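Local atomic coordinates of SPT6 (Antonospora locustae, PDB entry 2XP1), a protein that is a transcription elongation factor whose noncanonical tandem SH2 domains enable its interaction with RNA polymerase II, and is probably a histone chaperone with a link to mRNA export. Residues Y6-P9 with R10-H14; E78-D81 with E82-V86. One frame throughout, in Å; residues are numbered along the deposited sequence.

Interaction 1. Residues Y6-P9 with R10-H14; sequences YTNP and RFYKH
Pro-9 and Tyr-12 close a tight turn: Tyr-12 N gives its hydrogen to Pro-9 O at 3.1 Å, three residues back, with Arg-10 and Phe-11 at the two corners in the helical backbone angles of a type I turn. The donor stands well above the plane of the Pro-9 carbonyl, 49° out of it, so no lone pair is aimed at directly. Two more bonds of the same spacing follow, Lys-13 N to Arg-10 O at 3.1 Å and His-14 N to Phe-11 O at 3.0 Å, and the chain curls through overlapping turns. Before them, Thr-7, Asn-8 and Pro-9 are extended. Pro-9 sits in the angle between two rings, over one face of each. Its CB lies over Phe-11, 3.7 Å from the ring centroid and shifted toward the rim, touching CE2 and CZ. Its CG does the same to Tyr-12, 3.8 Å from that centroid and nearest to CE1. Both are CH-pi contacts made by neighbouring carbons of one pyrrolidine ring. Phe-11 reaches its place with CG between the backbone N and the carbonyl carbon (chi1 57°), which turns the ring back toward Pro-9; its CD1 also comes to the edge of the Tyr-12 ring, in plane. Asn-8 adds a loose touch, OD1 to Tyr-12 CD2 at 4.1 Å, the two side chains crossing at about a right angle with the amide plane turned 40° from the ring. Arg-10 turns away from this group, its NH2 bonded to His-66 O, while its backbone N donates to Glu-65 OE1. The turn precedes strand 17-18, whose Phe-17 stacks on Tyr-12 and meets the Phe-11 ring obliquely, and Phe-11 also packs on Ile-80 at the start of helix 80-100.

Interaction 2. Residues E78-D81 with E82-V86; sequences EDID and EVISV
Asp-81 O is gripped twice by Ser-85: the backbone N donates in the carbonyl plane at 3.0 Å, and OG, at 3.3 Å, comes in tilted from that plane. The hydroxyl gets there with OG between its own backbone N and carbonyl carbon (chi1 46°), folded back against the preceding turn. Two residues before Asp-81, Asp-79 stands at the N-cap. Its OD1 takes the hydrogen of Glu-82 N at 2.8 Å, met nearly along the C-O axis, while its O accepts from Val-83 N at 3.3 Å. Glu-82 answers in the other direction. With CG opposite the backbone N (chi1 -165°) and an extended chain, its OE1 accepts from Glu-78 N at 2.5 Å, shorter than is usual for such a bond, so the exact length is doubtful; it also rests against Glu-78 CG. The two glutamates lie side by side, pointing the same way, with Glu-78 OE2 4.5 Å from Glu-82 OE1, so their charges probably repel mildly. Without the Glu-82 carboxylate, as with an alanine here, Glu-78 N is likely to lose this acceptor and the residue before the cap to move more freely. On the inner side, Ile-80 CG2 meets Ile-84 CD1 at 3.6 Å; Phe-11 and Ile-38 pack on Ile-80, Phe-36 on Ile-84. Asp-81 OD1 has its probable partner in His-14. The arrangement is an aspartate N-cap with a reciprocal side-chain bond displaced by one residue from the classical capping box, and it starts the helix that follows the first sheet of an SH2 fold.

Overall arrangement
Interaction 1 comes first along the chain, in the loop before strand 17-18; interaction 2 follows the first sheet and opens helix 80-100. Their centres lie about 16 Å apart on the same side of the chain's centre, and the two touch directly. His-14 NE2 probably hydrogen-bonds Asp-81 OD1 at 3.0 Å, while Phe-11 CB packs on Ile-80 CD1 at 3.3 Å. The N-terminal turns are thereby fastened to the beginning of the helix, across some sixty residues that hold helix 22-31 and the strands of the first sheet. Both interactions belong to the first of the two sheet-centred halves of this tandem SH2 unit, and helix 80-100 runs from there toward the second half.

Interaction 1. Residues Y6-P9 with R10-H14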
# COMPACT_ATOMS: atom_id res chain seq x y z
N TYR A 6 22.38 24.21 9.83
CA TYR A 6 23.63 24.93 9.63
C TYR A 6 24.59 24.12 8.77
O TYR A 6 25.61 24.63 8.28
CB TYR A 6 24.28 25.20 11.00
CG TYR A 6 23.69 26.36 11.76
CD1 TYR A 6 22.42 26.30 12.30
CD2 TYR A 6 24.43 27.51 11.95
CE1 TYR A 6 21.90 27.37 13.00
CE2 TYR A 6 23.94 28.58 12.65
CZ TYR A 6 22.67 28.52 13.17
OH TYR A 6 22.20 29.61 13.87
N THR A 7 24.26 22.85 8.62
CA THR A 7 25.05 21.88 7.85
C THR A 7 24.32 21.66 6.53
O THR A 7 23.10 21.82 6.47
CB THR A 7 25.08 20.51 8.57
OG1 THR A 7 23.75 20.02 8.67
CG2 THR A 7 25.71 20.61 10.00
N ASN A 8 25.05 21.29 5.48
CA ASN A 8 24.38 20.98 4.22
C ASN A 8 23.49 19.76 4.40
O ASN A 8 23.82 18.86 5.18
CB ASN A 8 25.38 20.75 3.09
CG ASN A 8 26.25 21.97 2.81
OD1 ASN A 8 25.94 22.78 1.92
ND2 ASN A 8 27.32 22.14 3.60
N PRO A 9 22.34 19.74 3.69
CA PRO A 9 21.52 18.54 3.74
C PRO A 9 22.38 17.37 3.33
O PRO A 9 23.20 17.48 2.42
CB PRO A 9 20.42 18.80 2.72
CG PRO A 9 20.75 20.09 2.05
CD PRO A 9 21.75 20.81 2.87
N ARG A 10 22.22 16.26 4.04
CA ARG A 10 23.00 15.05 3.76
C ARG A 10 22.84 14.49 2.33
O ARG A 10 23.78 13.90 1.76
CB ARG A 10 22.71 13.98 4.82
CG ARG A 10 23.08 14.41 6.26
CD ARG A 10 22.64 13.36 7.34
NE ARG A 10 21.18 13.20 7.47
CZ ARG A 10 20.49 12.20 6.94
NH1 ARG A 10 21.13 11.26 6.24
NH2 ARG A 10 19.15 12.12 7.09
N PHE A 11 21.68 14.71 1.72
CA PHE A 11 21.51 14.16 0.39
C PHE A 11 22.40 14.83 -0.67
O PHE A 11 22.57 14.29 -1.76
CB PHE A 11 20.04 14.15 -0.00
CG PHE A 11 19.39 15.48 0.06
CD1 PHE A 11 19.61 16.41 -0.93
CD2 PHE A 11 18.53 15.78 1.09
CE1 PHE A 11 18.99 17.64 -0.89
CE2 PHE A 11 17.90 17.02 1.14
CZ PHE A 11 18.15 17.95 0.15
N TYR A 12 22.99 15.99 -0.34
CA TYR A 12 23.95 16.66 -1.25
C TYR A 12 25.12 15.75 -1.53
O TYR A 12 25.60 15.68 -2.63
CB TYR A 12 24.45 17.99 -0.68
CG TYR A 12 23.55 19.21 -0.94
CD1 TYR A 12 22.17 19.08 -1.10
CD2 TYR A 12 24.08 20.49 -0.98
CE1 TYR A 12 21.35 20.18 -1.32
CE2 TYR A 12 23.26 21.62 -1.20
CZ TYR A 12 21.90 21.45 -1.38
OH TYR A 12 21.09 22.56 -1.58
N LYS A 13 25.54 14.99 -0.53
CA LYS A 13 26.67 14.07 -0.64
C LYS A 13 26.33 12.79 -1.45
O LYS A 13 27.22 12.00 -1.79
CB LYS A 13 27.19 13.69 0.77
CG LYS A 13 27.53 14.89 1.69
CD LYS A 13 28.14 14.47 3.08
CE LYS A 13 28.82 15.70 3.77
NZ LYS A 13 29.35 15.53 5.18
N HIS A 14 25.04 12.59 -1.76
CA HIS A 14 24.66 11.38 -2.45
C HIS A 14 24.95 11.45 -3.96
O HIS A 14 24.68 12.47 -4.58
CB HIS A 14 23.21 11.02 -2.23
CG HIS A 14 22.91 9.61 -2.61
ND1 HIS A 14 22.45 9.26 -3.86
CD2 HIS A 14 23.06 8.45 -1.93
CE1 HIS A 14 22.30 7.95 -3.92
NE2 HIS A 14 22.67 7.43 -2.76

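Interaction 2. Residues E78-D81 with E82-V86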
# COMPACT_ATOMS: atom_id res chain seq x y z
N GLU A 78 15.35 4.20 5.58
CA GLU A 78 16.61 4.35 6.33
C GLU A 78 17.57 5.35 5.68
O GLU A 78 18.25 6.09 6.39
CB GLU A 78 17.33 3.01 6.59
CG GLU A 78 16.47 1.84 7.11
CD GLU A 78 15.87 2.04 8.51
OE1 GLU A 78 16.28 2.98 9.21
OE2 GLU A 78 14.98 1.24 8.91
N ASP A 79 17.62 5.38 4.34
CA ASP A 79 18.53 6.24 3.57
C ASP A 79 18.03 6.42 2.14
O ASP A 79 17.01 5.86 1.77
CB ASP A 79 19.97 5.69 3.57
CG ASP A 79 20.05 4.17 3.33
OD1 ASP A 79 19.45 3.62 2.38
OD2 ASP A 79 20.74 3.51 4.12
N ILE A 80 18.75 7.18 1.33
CA ILE A 80 18.34 7.36 -0.06
C ILE A 80 18.41 6.05 -0.86
O ILE A 80 17.48 5.74 -1.61
CB ILE A 80 19.04 8.54 -0.73
CG1 ILE A 80 18.26 9.82 -0.47
CG2 ILE A 80 19.12 8.39 -2.24
CD1 ILE A 80 19.13 11.01 -0.54
N ASP A 81 19.48 5.27 -0.67
CA ASP A 81 19.62 3.95 -1.33
C ASP A 81 18.37 3.11 -1.12
O ASP A 81 17.92 2.47 -2.05
CB ASP A 81 20.81 3.16 -0.74
CG ASP A 81 22.16 3.59 -1.29
OD1 ASP A 81 22.23 4.57 -2.06
OD2 ASP A 81 23.16 2.94 -0.93
N GLU A 82 17.86 3.08 0.11
CA GLU A 82 16.60 2.36 0.40
C GLU A 82 15.42 2.95 -0.38
O GLU A 82 14.61 2.19 -0.86
CB GLU A 82 16.30 2.21 1.91
CG GLU A 82 15.19 1.16 2.22
CD GLU A 82 14.81 1.02 3.70
OE1 GLU A 82 14.86 2.00 4.45
OE2 GLU A 82 14.46 -0.09 4.14
N VAL A 83 15.31 4.27 -0.53
CA VAL A 83 14.25 4.86 -1.41
C VAL A 83 14.35 4.22 -2.80
O VAL A 83 13.36 3.76 -3.38
CB VAL A 83 14.36 6.41 -1.54
CG1 VAL A 83 13.42 6.96 -2.58
CG2 VAL A 83 14.11 7.07 -0.24
N ILE A 84 15.57 4.15 -3.33
CA ILE A 84 15.77 3.59 -4.67
C ILE A 84 15.42 2.10 -4.83
O ILE A 84 14.70 1.73 -5.78
CB ILE A 84 17.16 3.93 -5.17
CG1 ILE A 84 17.19 5.44 -5.44
CG2 ILE A 84 17.46 3.19 -6.49
CD1 ILE A 84 18.34 6.05 -4.92
N SER A 85 15.90 1.25 -3.91
CA SER A 85 15.60 -0.19 -4.04
C SER A 85 14.18 -0.48 -3.67
O SER A 85 13.47 -1.15 -4.41
CB SER A 85 16.58 -1.08 -3.25
OG SER A 85 16.80 -0.63 -1.93
N VAL A 86 13.73 0.07 -2.55
CA VAL A 86 12.41 -0.26 -2.05
C VAL A 86 11.35 0.40 -2.87
O VAL A 86 10.28 -0.15 -3.03
CB VAL A 86 12.26 0.04 -0.53
CG1 VAL A 86 10.80 0.02 -0.11
CG2 VAL A 86 13.01 -0.97 0.28